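Local coordinates for protein tryptophan halogenase superfamily (PDB 6FRL) that is a flavin-dependent halogenase that prefers bromination over chlorination, probably using reduced flavin to install a halogen on an aromatic substrate, at residues L246-A251 and G290-S295; A250-Q255 and P319-F324. All coordinates share one frame; numbering follows the deposited sequence.

Contact 1 (L246-A251 and G290-S295); sequences LPCDAA and GLVFSS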
ATOM      1  N   LEU B 246       5.047  -8.967  25.444  1.00 52.54           N
ATOM      2  CA  LEU B 246       6.233  -8.136  25.703  1.00 50.52           C
ATOM      3  C   LEU B 246       6.621  -8.260  27.165  1.00 52.33           C
ATOM      4  O   LEU B 246       5.803  -7.953  28.028  1.00 59.88           O
ATOM      5  CB  LEU B 246       5.925  -6.675  25.352  1.00 50.06           C
ATOM      6  CG  LEU B 246       5.712  -6.464  23.847  1.00 50.14           C
ATOM      7  CD1 LEU B 246       4.821  -5.278  23.524  1.00 52.43           C
ATOM      8  CD2 LEU B 246       7.040  -6.325  23.134  1.00 48.13           C
ATOM      9  N   PRO B 247       7.852  -8.716  27.459  1.00 55.21           N
ATOM     10  CA  PRO B 247       8.199  -8.993  28.864  1.00 59.15           C
ATOM     11  C   PRO B 247       8.248  -7.752  29.770  1.00 63.87           C
ATOM     12  O   PRO B 247       7.672  -7.769  30.868  1.00 79.28           O
ATOM     13  CB  PRO B 247       9.588  -9.622  28.768  1.00 60.80           C
ATOM     14  CG  PRO B 247      10.177  -9.103  27.498  1.00 59.82           C
ATOM     15  CD  PRO B 247       9.016  -8.864  26.562  1.00 59.57           C
ATOM     16  N   CYS B 248       8.902  -6.685  29.301  1.00 56.19           N
ATOM     17  CA  CYS B 248       9.210  -5.545  30.146  1.00 52.51           C
ATOM     18  C   CYS B 248       7.935  -4.824  30.607  1.00 56.15           C
ATOM     19  O   CYS B 248       6.952  -4.692  29.852  1.00 59.79           O
ATOM     20  CB  CYS B 248      10.184  -4.604  29.457  1.00 52.44           C
ATOM     21  SG  CYS B 248      11.786  -5.382  29.137  1.00 52.69           S
ATOM     22  N   ASP B 249       7.958  -4.413  31.873  1.00 54.60           N
ATOM     23  CA  ASP B 249       6.782  -3.870  32.561  1.00 52.28           C
ATOM     24  C   ASP B 249       7.073  -2.633  33.449  1.00 50.88           C
ATOM     25  O   ASP B 249       6.216  -2.213  34.203  1.00 47.71           O
ATOM     26  CB  ASP B 249       6.141  -4.998  33.382  1.00 48.27           C
ATOM     27  CG  ASP B 249       6.975  -5.398  34.596  1.00 48.38           C
ATOM     28  OD1 ASP B 249       8.216  -5.326  34.561  1.00 45.46           O
ATOM     29  OD2 ASP B 249       6.380  -5.790  35.614  1.00 49.41           O
ATOM     30  N   ALA B 250       8.260  -2.035  33.329  1.00 49.56           N
ATOM     31  CA  ALA B 250       8.614  -0.861  34.121  1.00 48.28           C
ATOM     32  C   ALA B 250       9.734  -0.089  33.443  1.00 50.81           C
ATOM     33  O   ALA B 250      10.410  -0.624  32.542  1.00 54.05           O
ATOM     34  CB  ALA B 250       9.068  -1.285  35.499  1.00 46.47           C
ATOM     35  N   ALA B 251       9.939   1.156  33.879  1.00 45.52           N
ATOM     36  CA  ALA B 251      11.037   1.948  33.376  1.00 44.73           C
ATOM     37  C   ALA B 251      11.483   3.059  34.332  1.00 45.49           C
ATOM     38  O   ALA B 251      10.667   3.625  35.065  1.00 46.24           O
ATOM     39  CB  ALA B 251      10.659   2.557  32.035  1.00 46.98           C
ATOM     40  N   GLY B 290      17.426   6.324  30.121  1.00 36.83           N
ATOM     41  CA  GLY B 290      16.509   5.423  30.816  1.00 36.74           C
ATOM     42  C   GLY B 290      16.822   3.936  30.698  1.00 34.67           C
ATOM     43  O   GLY B 290      17.645   3.524  29.900  1.00 29.82           O
ATOM     44  N   LEU B 291      16.169   3.150  31.533  1.00 35.53           N
ATOM     45  CA  LEU B 291      16.228   1.718  31.477  1.00 37.07           C
ATOM     46  C   LEU B 291      14.793   1.216  31.470  1.00 37.69           C
ATOM     47  O   LEU B 291      13.997   1.562  32.360  1.00 32.91           O
ATOM     48  CB  LEU B 291      16.975   1.139  32.688  1.00 38.06           C
ATOM     49  CG  LEU B 291      17.394  -0.340  32.542  1.00 37.50           C
ATOM     50  CD1 LEU B 291      18.799  -0.436  31.956  1.00 37.78           C
ATOM     51  CD2 LEU B 291      17.310  -1.112  33.860  1.00 40.41           C
ATOM     52  N   VAL B 292      14.475   0.416  30.450  1.00 40.73           N
ATOM     53  CA  VAL B 292      13.230  -0.374  30.384  1.00 44.63           C
ATOM     54  C   VAL B 292      13.565  -1.800  30.835  1.00 43.80           C
ATOM     55  O   VAL B 292      14.561  -2.343  30.378  1.00 40.53           O
ATOM     56  CB  VAL B 292      12.698  -0.423  28.928  1.00 45.73           C
ATOM     57  CG1 VAL B 292      11.513  -1.398  28.799  1.00 45.40           C
ATOM     58  CG2 VAL B 292      12.348   0.986  28.454  1.00 48.13           C
ATOM     59  N   PHE B 293      12.750  -2.418  31.688  1.00 44.25           N
ATOM     60  CA  PHE B 293      13.122  -3.733  32.241  1.00 43.07           C
ATOM     61  C   PHE B 293      11.948  -4.537  32.810  1.00 43.25           C
ATOM     62  O   PHE B 293      10.841  -4.013  32.990  1.00 37.18           O
ATOM     63  CB  PHE B 293      14.188  -3.540  33.322  1.00 44.91           C
ATOM     64  CG  PHE B 293      13.696  -2.774  34.517  1.00 48.77           C
ATOM     65  CD1 PHE B 293      13.668  -1.384  34.507  1.00 51.54           C
ATOM     66  CD2 PHE B 293      13.229  -3.450  35.645  1.00 51.41           C
ATOM     67  CE1 PHE B 293      13.192  -0.687  35.605  1.00 55.33           C
ATOM     68  CE2 PHE B 293      12.746  -2.766  36.748  1.00 56.24           C
ATOM     69  CZ  PHE B 293      12.737  -1.379  36.733  1.00 58.28           C
ATOM     70  N   SER B 294      12.217  -5.819  33.097  1.00 50.42           N
ATOM     71  CA  SER B 294      11.239  -6.743  33.759  1.00 49.86           C
ATOM     72  C   SER B 294      11.418  -6.767  35.286  1.00 43.67           C
ATOM     73  O   SER B 294      12.425  -7.250  35.770  1.00 38.71           O
ATOM     74  CB  SER B 294      11.385  -8.171  33.214  1.00 46.59           C
ATOM     75  OG  SER B 294      10.536  -9.093  33.891  1.00 42.56           O
ATOM     76  N   SER B 295      10.439  -6.265  36.042  1.00 47.96           N
ATOM     77  CA  SER B 295      10.536  -6.246  37.524  1.00 49.15           C
ATOM     78  C   SER B 295      10.578  -7.672  38.106  1.00 49.98           C
ATOM     79  O   SER B 295      11.222  -7.906  39.122  1.00 49.97           O
ATOM     80  CB  SER B 295       9.439  -5.379  38.183  1.00 45.73           C
ATOM     81  OG  SER B 295       8.154  -5.932  38.042  1.00 45.15           O
TER
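A classic beta bulge sets Asp249 and Ala250 together opposite Phe293, where strand 250-257 begins and strand 286-293 ends. The carbonyl of Phe293 takes two backbone donors: the bond from Asp249 N to Phe293 O is 3.1 Å long and reaches the oxygen from above the carbonyl plane, while the one from Ala250 N is weak. The return bond from Phe293 N to Ala250 O, 3.1 Å, completes the bulge, and the pairing continues past it with Ala251 and Val292. Asp249 suits the bulge because its carboxylate can reach the turn that follows the other strand. Its CG, set between the backbone N and the carbonyl carbon (chi1 71°), turns the carboxylate toward Ser295. Asp249 OD1 receives Ser295 N at 2.8 Å in a nearly straight bond (171°), and Asp249 OD2 receives Ser295 OG at 3.0 Å; both oxygens use their syn lone pairs. An alanine here would remove both acceptors and is likely to leave the Ser295 amide and hydroxyl without these mates and the strand exit less firmly fixed. The small methyl of Ala250 fits over one face of the Phe293 ring, a CH-pi contact displaced toward the rim, and helix 300-307 also packs on this aromatic side chain. In the loop before the strand, Cys248 touches Phe411 of helix 410-417. Buried and apolar, Cys248 CB lies 3.5 Å from Val292 CG1, the methyl standing anti to its own backbone N (chi1 172°).

Contact 2 (A250-Q255 and P319-F324); sequences AAYAVQ and PRRIPF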
ATOM      1  N   ALA B 250       8.260  -2.035  33.329  1.00 49.56           N
ATOM      2  CA  ALA B 250       8.614  -0.861  34.121  1.00 48.28           C
ATOM      3  C   ALA B 250       9.734  -0.089  33.443  1.00 50.81           C
ATOM      4  O   ALA B 250      10.410  -0.624  32.542  1.00 54.05           O
ATOM      5  CB  ALA B 250       9.068  -1.285  35.499  1.00 46.47           C
ATOM      6  N   ALA B 251       9.939   1.156  33.879  1.00 45.52           N
ATOM      7  CA  ALA B 251      11.037   1.948  33.376  1.00 44.73           C
ATOM      8  C   ALA B 251      11.483   3.059  34.332  1.00 45.49           C
ATOM      9  O   ALA B 251      10.667   3.625  35.065  1.00 46.24           O
ATOM     10  CB  ALA B 251      10.659   2.557  32.035  1.00 46.98           C
ATOM     11  N   TYR B 252      12.779   3.372  34.287  1.00 42.46           N
ATOM     12  CA  TYR B 252      13.344   4.525  34.959  1.00 43.94           C
ATOM     13  C   TYR B 252      13.872   5.523  33.913  1.00 43.37           C
ATOM     14  O   TYR B 252      14.514   5.130  32.942  1.00 41.47           O
ATOM     15  CB  TYR B 252      14.495   4.092  35.860  1.00 46.23           C
ATOM     16  CG  TYR B 252      14.093   3.611  37.244  1.00 48.16           C
ATOM     17  CD1 TYR B 252      13.620   4.496  38.195  1.00 49.13           C
ATOM     18  CD2 TYR B 252      14.255   2.276  37.615  1.00 49.49           C
ATOM     19  CE1 TYR B 252      13.296   4.069  39.461  1.00 54.22           C
ATOM     20  CE2 TYR B 252      13.936   1.836  38.882  1.00 50.96           C
ATOM     21  CZ  TYR B 252      13.446   2.732  39.803  1.00 56.60           C
ATOM     22  OH  TYR B 252      13.094   2.297  41.077  1.00 60.72           O
ATOM     23  N   ALA B 253      13.605   6.812  34.105  1.00 42.30           N
ATOM     24  CA  ALA B 253      14.163   7.848  33.227  1.00 40.50           C
ATOM     25  C   ALA B 253      14.838   8.916  34.067  1.00 40.54           C
ATOM     26  O   ALA B 253      14.398   9.200  35.196  1.00 44.77           O
ATOM     27  CB  ALA B 253      13.079   8.475  32.366  1.00 40.15           C
ATOM     28  N   VAL B 254      15.884   9.511  33.507  1.00 36.32           N
ATOM     29  CA  VAL B 254      16.610  10.555  34.173  1.00 39.09           C
ATOM     30  C   VAL B 254      17.327  11.411  33.117  1.00 42.66           C
ATOM     31  O   VAL B 254      17.987  10.858  32.202  1.00 41.30           O
ATOM     32  CB  VAL B 254      17.599   9.963  35.213  1.00 39.30           C
ATOM     33  CG1 VAL B 254      18.630   9.052  34.560  1.00 38.03           C
ATOM     34  CG2 VAL B 254      18.320  11.059  36.003  1.00 38.70           C
ATOM     35  N   GLN B 255      17.165  12.743  33.236  1.00 42.05           N
ATOM     36  CA  GLN B 255      17.885  13.684  32.391  1.00 46.70           C
ATOM     37  C   GLN B 255      19.311  13.837  32.916  1.00 47.00           C
ATOM     38  O   GLN B 255      19.535  13.855  34.126  1.00 47.83           O
ATOM     39  CB  GLN B 255      17.203  15.071  32.326  1.00 49.99           C
ATOM     40  CG  GLN B 255      15.881  15.149  31.589  1.00 54.13           C
ATOM     41  CD  GLN B 255      16.010  14.991  30.075  1.00 56.26           C
ATOM     42  OE1 GLN B 255      15.720  13.906  29.544  1.00 60.12           O
ATOM     43  NE2 GLN B 255      16.411  16.063  29.372  1.00 47.31           N
ATOM     44  N   PRO B 319      16.219   9.361  39.542  1.00 56.14           N
ATOM     45  CA  PRO B 319      15.332   8.684  38.595  1.00 55.23           C
ATOM     46  C   PRO B 319      13.897   8.568  39.090  1.00 55.09           C
ATOM     47  O   PRO B 319      13.692   8.299  40.272  1.00 57.32           O
ATOM     48  CB  PRO B 319      15.953   7.282  38.468  1.00 54.33           C
ATOM     49  CG  PRO B 319      17.351   7.421  38.980  1.00 54.10           C
ATOM     50  CD  PRO B 319      17.264   8.445  40.048  1.00 52.88           C
ATOM     51  N   ARG B 320      12.925   8.781  38.198  1.00 59.65           N
ATOM     52  CA  ARG B 320      11.525   8.492  38.497  1.00 62.95           C
ATOM     53  C   ARG B 320      11.176   7.171  37.845  1.00 58.89           C
ATOM     54  O   ARG B 320      11.591   6.878  36.722  1.00 51.92           O
ATOM     55  CB  ARG B 320      10.562   9.593  38.028  1.00 72.68           C
ATOM     56  CG  ARG B 320      10.388  10.720  39.051  1.00 86.30           C
ATOM     57  CD  ARG B 320       9.084  11.543  38.804  1.00 93.35           C
ATOM     58  NE  ARG B 320       9.104  12.450  37.632  1.00100.58           N
ATOM     59  CZ  ARG B 320       8.682  12.164  36.385  1.00100.90           C
ATOM     60  NH1 ARG B 320       8.188  10.963  36.060  1.00 94.11           N
ATOM     61  NH2 ARG B 320       8.781  13.092  35.436  1.00103.06           N
ATOM     62  N   ARG B 321      10.393   6.374  38.564  1.00 57.61           N
ATOM     63  CA  ARG B 321       9.869   5.156  38.003  1.00 54.82           C
ATOM     64  C   ARG B 321       8.612   5.511  37.243  1.00 53.94           C
ATOM     65  O   ARG B 321       7.914   6.459  37.609  1.00 55.78           O
ATOM     66  CB  ARG B 321       9.580   4.140  39.079  1.00 55.41           C
ATOM     67  CG  ARG B 321       9.917   2.732  38.668  1.00 58.32           C
ATOM     68  CD  ARG B 321       9.475   1.812  39.785  1.00 59.14           C
ATOM     69  NE  ARG B 321       9.662   0.372  39.540  1.00 54.52           N
ATOM     70  CZ  ARG B 321       8.741  -0.491  39.094  1.00 48.90           C
ATOM     71  NH1 ARG B 321       7.522  -0.089  38.751  1.00 49.24           N
ATOM     72  NH2 ARG B 321       9.053  -1.775  38.983  1.00 50.91           N
ATOM     73  N   ILE B 322       8.363   4.764  36.165  1.00 55.09           N
ATOM     74  CA  ILE B 322       7.143   4.870  35.354  1.00 57.78           C
ATOM     75  C   ILE B 322       6.600   3.444  35.162  1.00 65.11           C
ATOM     76  O   ILE B 322       7.379   2.546  34.784  1.00 63.22           O
ATOM     77  CB  ILE B 322       7.410   5.481  33.967  1.00 59.26           C
ATOM     78  CG1 ILE B 322       8.319   6.716  34.059  1.00 60.83           C
ATOM     79  CG2 ILE B 322       6.090   5.860  33.306  1.00 60.75           C
ATOM     80  CD1 ILE B 322       8.933   7.148  32.729  1.00 60.00           C
ATOM     81  N   PRO B 323       5.306   3.202  35.496  1.00 74.28           N
ATOM     82  CA  PRO B 323       4.692   1.942  35.050  1.00 79.32           C
ATOM     83  C   PRO B 323       4.434   1.900  33.530  1.00 77.61           C
ATOM     84  O   PRO B 323       4.040   2.893  32.892  1.00 76.77           O
ATOM     85  CB  PRO B 323       3.381   1.855  35.853  1.00 77.90           C
ATOM     86  CG  PRO B 323       3.629   2.681  37.062  1.00 75.93           C
ATOM     87  CD  PRO B 323       4.561   3.789  36.628  1.00 76.21           C
ATOM     88  N   PHE B 324       4.721   0.732  32.978  1.00 70.11           N
ATOM     89  CA  PHE B 324       4.543   0.454  31.587  1.00 63.69           C
ATOM     90  C   PHE B 324       3.398  -0.481  31.600  1.00 58.22           C
ATOM     91  O   PHE B 324       3.361  -1.388  32.426  1.00 66.88           O
ATOM     92  CB  PHE B 324       5.762  -0.287  31.040  1.00 64.74           C
ATOM     93  CG  PHE B 324       6.792   0.596  30.424  1.00 64.52           C
ATOM     94  CD1 PHE B 324       6.894   1.958  30.755  1.00 64.39           C
ATOM     95  CD2 PHE B 324       7.678   0.055  29.491  1.00 64.76           C
ATOM     96  CE1 PHE B 324       7.850   2.757  30.152  1.00 66.19           C
ATOM     97  CE2 PHE B 324       8.638   0.847  28.892  1.00 65.04           C
ATOM     98  CZ  PHE B 324       8.725   2.198  29.224  1.00 68.32           C
TER
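Strands 250-255 and 320-323 run antiparallel, their axes 4.7 Å apart at closest approach and their directions 145° from each other. Ala251 and Ile322 form a hydrogen-bonded pair, with Ile322 N to Ala251 O at 2.8 Å, whereas the two bonds joining Ala253 and Arg320 are weak. On the face bearing Tyr252 and Arg321, the arginine's extended chain crosses the phenol: Arg321 CG sits over one ring face, 3.9 Å from the Tyr252 centroid, in a CH-pi contact. The guanidinium plane stands 88° from the ring, and the Tyr252 hydroxyl lies at its edge. Arginine suits this place because its aliphatic stem covers the ring while its charged end reaches Asp300, with which NE forms a salt bridge. Ala250 is small enough for its CB to lie over one face of the guanidinium, 3.5 Å from Arg321 NH2. Pro319 CB packs 3.6 Å from Tyr252 CD1, and helix 300-307 also touches this tyrosine. On the other face, the compact Ala251 leaves room for Phe324, whose CE1 and CZ meet the methyl. Phe324 also makes an edge-to-face contact with Phe346. Strand 314-323, outermost within this chain, is thus paired antiparallel to strand 250-257 in the mixed beta sheet, successive residues facing opposite sides.

Contacts 1 and 2 lie with centres about 9 Å apart and share Ala250 and Ala251, so strand 250-257 is the central member of three antiparallel neighbours in the mixed sheet. Along the chain this strand comes first; strand 286-293 follows and pairs with one of its edges, and strand 314-323 arrives later to pair with the other. Helix 300-307 lies between these last two in sequence and packs against both contacts. They also touch directly: Val292 CG1 meets Phe324 CE2 at 3.6 Å, and Leu291 O probably accepts a hydrogen bond from Tyr252 N at 2.9 Å. Residues distant in sequence are thereby joined in one sheet, distinct from the sheet containing strand 13-17, which is consistent with the Rossmann-type flavin-binding fold of this family.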